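Local coordinates for protein alpha-galactosidase 1 (Saccharomyces cerevisiae, PDB 3LRK) that hydrolyses terminal, non-reducing alpha-D-galactose residues from alpha-galactosides such as galactose oligosaccharides, galactomannans and galactolipids, acting as a secreted homotetramer, at residues 35-40 and 70-75; 50-55 and 294-299; 370-375 and 450-455. The protein carries 1 engineered substitution. All coordinates share one frame; numbering follows the deposited sequence.

How the interactions relate
Interactions 1 and 2 lie in the same catalytic barrel domain, their centres about 12 Å apart, and touch where T39 and F40 pack on N295. Both are buried, but their chemistry differs: interaction 1 gathers carboxylates and a tryptophan at the substrate-binding end of two barrel strands, whereas interaction 2 fixes a loop to helix 46-58 by one arginine bond, methyl packing and two waters. Interaction 3, with its centre more than 40 Å from either, is partly buried and belongs to the C-terminal beta domain. There, backbone pairing of two strands does the work, and a glycan leaves the strand itself; in interaction 2 a glycan sugar accepts a hydrogen bond from N298.

Interaction 1: residues 35-40 and 70-75; sequences DNWNTF and ILDDCW
D72 reaches from 70-75 into the turn after D35, and every part of its side chain meets something. Its CB sits 3.3 Å from D35 OD1. Beyond it the carboxylate divides its contacts: OD1 lies 2.7 Å from D35 OD2, the two carboxylate planes turned 57° apart, while its salt bridge is to K147. OD2 swings to the W37 side, 3.8 Å from W37 CE3, approaching the indole obliquely; it also accepts a weak bond from D73 N. The D35 carboxylate is turned opposite its own backbone N (chi1 -177°), which puts OD1 where W37 N donates to it at 2.8 Å, a capping bond of the turn into helix 37-40. One acid thus both caps the short helix and faces D72. Further out, the six-membered ring of W37 presents its edge to C74 SG, which lies 3.6 Å from CZ3 near the ring plane, a sulfur-aromatic contact; C74 is tied to C42 by a disulfide. D73 CB comes within 3.9 Å of W37 CZ3. A glycerol, probably from the crystallisation liquor, is hydrogen-bonded by D72 OD2 and D73 OD2; both are substrate-binding residues, and D73 lies near the nucleophile D149. D35 and I70 form a parallel bridge between adjacent strands, so the contact lies at the carboxyl ends of the first two strands of a TIM barrel, where such enzymes carry their active site.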
# COMPACT_ATOMS: atom_id res chain seq x y z
N ASP A 35 -23.45 18.17 18.79
CA ASP A 35 -23.10 16.92 19.46
C ASP A 35 -22.40 17.29 20.77
O ASP A 35 -21.56 18.20 20.80
CB ASP A 35 -22.19 16.08 18.53
CG ASP A 35 -21.82 14.71 19.11
OD1 ASP A 35 -21.32 14.64 20.25
OD2 ASP A 35 -22.00 13.69 18.38
N ASN A 36 -22.74 16.58 21.85
CA ASN A 36 -22.26 16.91 23.20
C ASN A 36 -20.82 16.50 23.52
O ASN A 36 -20.28 16.87 24.56
CB ASN A 36 -23.18 16.27 24.24
CG ASN A 36 -23.09 14.75 24.24
OD1 ASN A 36 -22.23 14.16 24.90
ND2 ASN A 36 -23.98 14.12 23.50
N TRP A 37 -20.20 15.72 22.63
CA TRP A 37 -18.93 15.07 22.97
C TRP A 37 -17.79 16.04 23.31
O TRP A 37 -17.24 15.97 24.42
CB TRP A 37 -18.48 14.06 21.90
CG TRP A 37 -17.29 13.31 22.40
CD1 TRP A 37 -15.99 13.51 22.05
CD2 TRP A 37 -17.29 12.29 23.40
NE1 TRP A 37 -15.17 12.65 22.76
CE2 TRP A 37 -15.95 11.89 23.59
CE3 TRP A 37 -18.30 11.66 24.14
CZ2 TRP A 37 -15.59 10.89 24.50
CZ3 TRP A 37 -17.94 10.66 25.05
CH2 TRP A 37 -16.60 10.29 25.22
N ASN A 38 -17.43 16.92 22.37
CA ASN A 38 -16.25 17.79 22.55
C ASN A 38 -16.18 18.45 23.92
O ASN A 38 -15.10 18.62 24.47
CB ASN A 38 -16.16 18.86 21.45
CG ASN A 38 -15.71 18.30 20.10
OD1 ASN A 38 -15.19 17.18 20.01
ND2 ASN A 38 -15.91 19.08 19.04
N THR A 39 -17.34 18.77 24.48
CA THR A 39 -17.39 19.61 25.68
C THR A 39 -17.95 18.91 26.92
O THR A 39 -17.74 19.41 28.04
CB THR A 39 -18.12 20.97 25.40
OG1 THR A 39 -19.47 20.75 24.98
CG2 THR A 39 -17.38 21.77 24.32
N PHE A 40 -18.61 17.77 26.75
CA PHE A 40 -19.19 17.02 27.88
C PHE A 40 -18.74 15.56 28.06
O PHE A 40 -18.96 14.96 29.12
CB PHE A 40 -20.71 17.10 27.85
CG PHE A 40 -21.24 18.50 28.01
CD1 PHE A 40 -21.47 19.30 26.89
CD2 PHE A 40 -21.47 19.03 29.28
CE1 PHE A 40 -21.95 20.61 27.03
CE2 PHE A 40 -21.95 20.34 29.43
CZ PHE A 40 -22.18 21.13 28.30
N ILE A 70 -27.61 15.79 18.78
CA ILE A 70 -27.01 14.46 18.71
C ILE A 70 -26.34 14.07 20.02
O ILE A 70 -25.29 14.61 20.39
CB ILE A 70 -26.00 14.32 17.55
CG1 ILE A 70 -26.61 14.78 16.22
CG2 ILE A 70 -25.49 12.87 17.44
CD1 ILE A 70 -25.57 15.25 15.19
N LEU A 71 -26.97 13.13 20.72
CA LEU A 71 -26.43 12.53 21.93
C LEU A 71 -25.39 11.50 21.50
O LEU A 71 -25.69 10.61 20.70
CB LEU A 71 -27.55 11.84 22.72
CG LEU A 71 -27.17 11.02 23.96
CD1 LEU A 71 -26.65 11.90 25.09
CD2 LEU A 71 -28.34 10.18 24.43
N ASP A 72 -24.18 11.64 22.03
CA ASP A 72 -23.05 10.79 21.65
C ASP A 72 -22.94 9.57 22.59
O ASP A 72 -23.96 9.03 23.02
CB ASP A 72 -21.76 11.64 21.61
CG ASP A 72 -20.75 11.13 20.58
OD1 ASP A 72 -20.82 11.52 19.40
OD2 ASP A 72 -19.86 10.35 20.97
N ASP A 73 -21.71 9.14 22.88
CA ASP A 73 -21.41 7.89 23.60
C ASP A 73 -21.85 7.96 25.08
O ASP A 73 -22.29 9.00 25.56
CB ASP A 73 -19.90 7.65 23.51
CG ASP A 73 -19.49 6.16 23.59
OD1 ASP A 73 -20.26 5.29 24.05
OD2 ASP A 73 -18.36 5.87 23.16
N CYS A 74 -21.72 6.83 25.79
CA CYS A 74 -21.87 6.74 27.27
C CYS A 74 -23.29 6.94 27.81
O CYS A 74 -23.47 7.41 28.95
CB CYS A 74 -20.92 7.70 27.99
SG CYS A 74 -19.39 8.06 27.11
N TRP A 75 -24.29 6.56 27.03
CA TRP A 75 -25.67 6.86 27.38
C TRP A 75 -26.38 5.63 27.97
O TRP A 75 -27.37 5.76 28.70
CB TRP A 75 -26.43 7.42 26.16
CG TRP A 75 -26.52 6.44 25.03
CD1 TRP A 75 -25.69 6.36 23.93
CD2 TRP A 75 -27.47 5.38 24.88
NE1 TRP A 75 -26.08 5.31 23.12
CE2 TRP A 75 -27.16 4.69 23.68
CE3 TRP A 75 -28.56 4.94 25.65
CZ2 TRP A 75 -27.90 3.60 23.22
CZ3 TRP A 75 -29.30 3.84 25.20
CH2 TRP A 75 -28.96 3.19 23.98

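Interaction 2: residues 50-55 and 294-299; sequences LDTADR and ANVNNL. With NAG (2-acetamido-2-deoxy-beta-D-glucopyranose), chain B.
R55 leaves its helix with CG anti to the backbone N (chi1 175°), then bends at chi2 (71°), a course that lays its chain over V296 and N297 and brings NE to the V296 carbonyl. T52, one turn earlier, likewise turns its CG2 anti to the backbone N, and this methyl meets V296 CG2 at 3.6 Å. V296 CG2 thus touches two helix side chains, R55 CG being 3.7 Å away. The polar link is R55 NE to V296 O, 3.0 Å and nearly straight at 170°; the oxygen lies close to the guanidinium plane, while the donor stands above the carbonyl plane. N297 runs across the arginine chain: amide and guanidinium planes are nearly parallel, but ND2 approaches obliquely, against the CG and CD methylenes, 3.5 Å from R55 CD. Two waters add bridges: water 1 joins T52 OG1 to V296 N, and water 2 accepts from both R55 NH2 and L299 N, 2.9 Å from the latter. The loop holds its own shape through an Asx turn, N295 OD1 accepting from N297 N. The CB of N298 points away from the helix, and its ND2 donates to O3 of an N-acetylglucosamine at 2.8 Å. R55 NH2 also bonds to L410 O. Helix 46-58 thus packs through this face on the loop between strand 290-292 and helix 301-307, while its A53 and L50 lean on helix 96-105.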
# COMPACT_ATOMS: atom_id res chain seq x y z
N LEU A 50 -31.59 18.84 27.04
CA LEU A 50 -32.72 19.77 26.91
C LEU A 50 -32.32 21.23 27.18
O LEU A 50 -32.81 22.13 26.50
CB LEU A 50 -33.90 19.33 27.77
CG LEU A 50 -34.44 17.92 27.47
CD1 LEU A 50 -35.68 17.60 28.30
CD2 LEU A 50 -34.72 17.69 25.97
N ASP A 51 -31.45 21.45 28.17
CA ASP A 51 -30.85 22.78 28.42
C ASP A 51 -30.09 23.31 27.20
O ASP A 51 -30.23 24.48 26.84
CB ASP A 51 -29.89 22.76 29.61
CG ASP A 51 -30.61 22.66 30.94
OD1 ASP A 51 -31.86 22.69 30.98
OD2 ASP A 51 -29.90 22.53 31.97
N THR A 52 -29.28 22.45 26.59
CA THR A 52 -28.55 22.81 25.37
C THR A 52 -29.51 23.12 24.22
O THR A 52 -29.35 24.12 23.54
CB THR A 52 -27.60 21.68 24.93
OG1 THR A 52 -26.48 21.63 25.82
CG2 THR A 52 -27.08 21.92 23.51
N ALA A 53 -30.49 22.25 24.03
CA ALA A 53 -31.47 22.41 22.97
C ALA A 53 -32.24 23.72 23.15
O ALA A 53 -32.46 24.43 22.18
CB ALA A 53 -32.42 21.23 22.94
N ASP A 54 -32.63 24.03 24.39
CA ASP A 54 -33.31 25.31 24.70
C ASP A 54 -32.44 26.49 24.29
O ASP A 54 -32.93 27.44 23.68
CB ASP A 54 -33.64 25.41 26.20
CG ASP A 54 -34.85 24.57 26.61
OD1 ASP A 54 -35.53 23.97 25.75
OD2 ASP A 54 -35.13 24.53 27.82
N ARG A 55 -31.15 26.41 24.63
CA ARG A 55 -30.17 27.45 24.30
C ARG A 55 -29.97 27.59 22.79
O ARG A 55 -29.93 28.70 22.28
CB ARG A 55 -28.83 27.16 25.00
CG ARG A 55 -27.66 28.09 24.67
CD ARG A 55 -27.83 29.49 25.26
NE ARG A 55 -26.54 30.16 25.43
CZ ARG A 55 -26.39 31.44 25.81
NH1 ARG A 55 -27.45 32.21 26.04
NH2 ARG A 55 -25.17 31.94 25.95
N ALA A 294 -18.95 23.11 19.99
CA ALA A 294 -18.85 23.99 21.15
C ALA A 294 -19.90 23.69 22.23
O ALA A 294 -20.91 23.01 21.97
CB ALA A 294 -18.95 25.44 20.71
N ASN A 295 -19.64 24.15 23.45
CA ASN A 295 -20.65 24.21 24.50
C ASN A 295 -21.43 25.50 24.28
O ASN A 295 -20.87 26.59 24.44
CB ASN A 295 -20.00 24.22 25.90
CG ASN A 295 -21.02 24.34 27.04
OD1 ASN A 295 -22.22 24.45 26.82
ND2 ASN A 295 -20.52 24.29 28.27
N VAL A 296 -22.69 25.38 23.89
CA VAL A 296 -23.48 26.56 23.52
C VAL A 296 -23.83 27.45 24.73
O VAL A 296 -24.14 28.63 24.56
CB VAL A 296 -24.76 26.20 22.69
CG1 VAL A 296 -24.37 25.59 21.33
CG2 VAL A 296 -25.68 25.26 23.47
N ASN A 297 -23.75 26.88 25.93
CA ASN A 297 -23.94 27.63 27.17
C ASN A 297 -22.62 28.17 27.71
O ASN A 297 -22.56 28.77 28.79
CB ASN A 297 -24.66 26.78 28.23
CG ASN A 297 -26.14 26.59 27.93
OD1 ASN A 297 -26.57 25.50 27.56
ND2 ASN A 297 -26.93 27.66 28.10
N ASN A 298 -21.55 27.94 26.95
CA ASN A 298 -20.24 28.45 27.27
C ASN A 298 -19.54 28.79 25.95
O ASN A 298 -18.43 28.31 25.66
CB ASN A 298 -19.45 27.41 28.08
CG ASN A 298 -18.27 28.01 28.81
OD1 ASN A 298 -18.09 29.23 28.84
ND2 ASN A 298 -17.46 27.15 29.41
N LEU A 299 -20.23 29.58 25.14
CA LEU A 299 -19.80 29.94 23.81
C LEU A 299 -19.47 31.43 23.77
O LEU A 299 -20.31 32.26 24.16
CB LEU A 299 -20.91 29.60 22.81
CG LEU A 299 -20.73 29.94 21.32
CD1 LEU A 299 -19.62 29.10 20.70
CD2 LEU A 299 -22.03 29.72 20.58
C1 NAG B . -12.72 29.45 28.67
C2 NAG B . -13.53 28.47 29.54
C3 NAG B . -14.81 29.10 30.10
C4 NAG B . -14.53 30.45 30.77
C5 NAG B . -13.64 31.33 29.89
C6 NAG B . -13.18 32.58 30.64
C7 NAG B . -13.61 26.04 29.36
C8 NAG B . -14.15 24.86 28.61
N2 NAG B . -13.83 27.24 28.82
O3 NAG B . -15.40 28.24 31.05
O4 NAG B . -15.75 31.10 31.05
O5 NAG B . -12.49 30.63 29.43
O6 NAG B . -13.85 33.71 30.11
O7 NAG B . -13.02 25.88 30.43
O HOH W 1 -23.87 22.80 24.90
O HOH W 2 -22.25 31.45 26.16

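Interaction 3: residues 370-375 and 450-455; sequences NTTLEE and NAILNT. With NAG (2-acetamido-2-deoxy-beta-D-glucopyranose), chain G.
Peptide groups are the flat units that join T371 to L453, through a reciprocal pair of hydrogen bonds. T371 N gives its hydrogen to L453 O at 3.1 Å and L453 N returns the bond to T371 O at 2.8 Å, which makes these two residues the hydrogen-bonded pair. The amide of N370 is flat too, and its ND2 carries the sugar, bonded covalently to C1 of N-acetylglucosamine. The carboxylate of E375 uses the anti lone pair of OE1 to accept from T371 OG1 at 2.7 Å, and W328 NE1 bonds to the same oxygen. Side chains add modest packing. On the face of N370, its CB touches I452 CD1 at 3.8 Å. On the other face T371 CG2 and L453 CD2 stand 4.1 Å apart, L453 leaning further on I393 and L447 and T371 on M345. T372 lies at the N-cap of helix 373-376, its OG1 lying between backbone N and carbonyl carbon (chi1 64°) and accepting weakly from E375 N; its CG2 is 4.0 Å from I452 CG2. A water accepts from L373 N at 2.9 Å and approaches A451 O on the far side of the join, though so closely, at 2.5 Å, that this second link is doubtful in detail. This antiparallel two-stranded ladder, with N370 and N454 as its non-hydrogen-bonded pair, packs its T371 and L453 face on the larger sheet of the C-terminal beta sandwich; N370-T371-T372 is an N-glycosylation sequon, whose sugar also lies near W328 and Y330.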
# COMPACT_ATOMS: atom_id res chain seq x y z
N ASN A 370 -3.86 36.22 -4.80
CA ASN A 370 -4.37 36.59 -6.10
C ASN A 370 -4.90 35.44 -6.95
O ASN A 370 -4.37 34.37 -6.90
CB ASN A 370 -3.28 37.32 -6.88
CG ASN A 370 -2.09 36.46 -7.21
OD1 ASN A 370 -2.01 35.95 -8.27
ND2 ASN A 370 -1.16 36.33 -6.30
N THR A 371 -5.91 35.69 -7.77
CA THR A 371 -6.35 34.75 -8.78
C THR A 371 -6.97 35.49 -9.97
O THR A 371 -7.03 36.72 -9.98
CB THR A 371 -7.32 33.67 -8.19
OG1 THR A 371 -7.57 32.67 -9.18
CG2 THR A 371 -8.64 34.29 -7.73
N THR A 372 -7.39 34.73 -10.98
CA THR A 372 -7.99 35.26 -12.20
C THR A 372 -9.25 34.46 -12.50
O THR A 372 -9.47 33.41 -11.89
CB THR A 372 -7.04 35.10 -13.42
OG1 THR A 372 -6.82 33.71 -13.67
CG2 THR A 372 -5.69 35.78 -13.18
N LEU A 373 -10.06 34.93 -13.45
CA LEU A 373 -11.23 34.18 -13.91
C LEU A 373 -10.88 32.81 -14.49
O LEU A 373 -11.66 31.86 -14.36
CB LEU A 373 -12.03 34.98 -14.95
CG LEU A 373 -12.76 36.26 -14.51
CD1 LEU A 373 -13.39 36.94 -15.72
CD2 LEU A 373 -13.82 35.97 -13.44
N GLU A 374 -9.71 32.72 -15.14
CA GLU A 374 -9.24 31.46 -15.73
C GLU A 374 -9.04 30.38 -14.67
O GLU A 374 -9.42 29.24 -14.88
CB GLU A 374 -7.96 31.67 -16.55
CG GLU A 374 -8.11 32.62 -17.75
CD GLU A 374 -6.90 32.64 -18.68
OE1 GLU A 374 -5.88 31.98 -18.36
OE2 GLU A 374 -6.97 33.30 -19.73
N GLU A 375 -8.46 30.77 -13.53
CA GLU A 375 -8.25 29.87 -12.39
C GLU A 375 -9.54 29.55 -11.65
O GLU A 375 -9.79 28.39 -11.30
CB GLU A 375 -7.25 30.45 -11.39
CG GLU A 375 -5.82 30.54 -11.88
CD GLU A 375 -4.84 30.75 -10.73
OE1 GLU A 375 -5.22 31.39 -9.73
OE2 GLU A 375 -3.70 30.26 -10.84
N ASN A 450 -9.02 39.13 -18.12
CA ASN A 450 -7.63 39.64 -18.17
C ASN A 450 -7.14 40.30 -16.88
O ASN A 450 -5.93 40.43 -16.67
CB ASN A 450 -7.40 40.56 -19.39
CG ASN A 450 -8.14 40.09 -20.64
OD1 ASN A 450 -8.03 38.93 -21.05
ND2 ASN A 450 -8.89 41.00 -21.26
N ALA A 451 -8.07 40.72 -16.01
CA ALA A 451 -7.74 41.36 -14.74
C ALA A 451 -7.44 40.33 -13.64
O ALA A 451 -7.79 39.15 -13.77
CB ALA A 451 -8.87 42.28 -14.31
N ILE A 452 -6.78 40.77 -12.56
CA ILE A 452 -6.55 39.88 -11.42
C ILE A 452 -7.28 40.33 -10.16
O ILE A 452 -7.42 41.53 -9.91
CB ILE A 452 -5.02 39.59 -11.15
CG1 ILE A 452 -4.39 40.62 -10.21
CG2 ILE A 452 -4.23 39.46 -12.47
CD1 ILE A 452 -3.16 40.10 -9.47
N LEU A 453 -7.80 39.36 -9.41
CA LEU A 453 -8.37 39.61 -8.09
C LEU A 453 -7.23 39.57 -7.06
O LEU A 453 -6.57 38.55 -6.90
CB LEU A 453 -9.45 38.57 -7.77
CG LEU A 453 -9.97 38.30 -6.34
CD1 LEU A 453 -10.37 39.57 -5.60
CD2 LEU A 453 -11.13 37.31 -6.38
N ASN A 454 -6.99 40.71 -6.40
CA ASN A 454 -5.96 40.82 -5.38
C ASN A 454 -6.57 41.11 -4.01
O ASN A 454 -7.49 41.93 -3.91
CB ASN A 454 -4.96 41.93 -5.74
CG ASN A 454 -5.61 43.32 -5.83
OD1 ASN A 454 -6.48 43.56 -6.67
ND2 ASN A 454 -5.19 44.23 -4.95
N THR A 455 -6.09 40.42 -2.98
CA THR A 455 -6.51 40.68 -1.60
C THR A 455 -5.37 40.36 -0.66
O THR A 455 -4.45 39.65 -1.02
CB THR A 455 -7.70 39.79 -1.15
OG1 THR A 455 -8.46 39.36 -2.29
CG2 THR A 455 -8.60 40.54 -0.16
C1 NAG G . 0.01 35.57 -5.95
C2 NAG G . 0.60 34.19 -6.25
C3 NAG G . 2.03 34.03 -5.72
C4 NAG G . 2.92 35.20 -6.15
C5 NAG G . 2.22 36.55 -5.90
C6 NAG G . 3.02 37.69 -6.52
C7 NAG G . -0.59 32.08 -6.52
C8 NAG G . -1.31 30.95 -5.83
N2 NAG G . -0.25 33.12 -5.76
O3 NAG G . 2.60 32.83 -6.20
O4 NAG G . 4.15 35.14 -5.44
O5 NAG G . 0.91 36.56 -6.44
O6 NAG G . 3.60 38.46 -5.49
O7 NAG G . -0.34 32.02 -7.73
O HOH W 3 -9.52 37.54 -14.67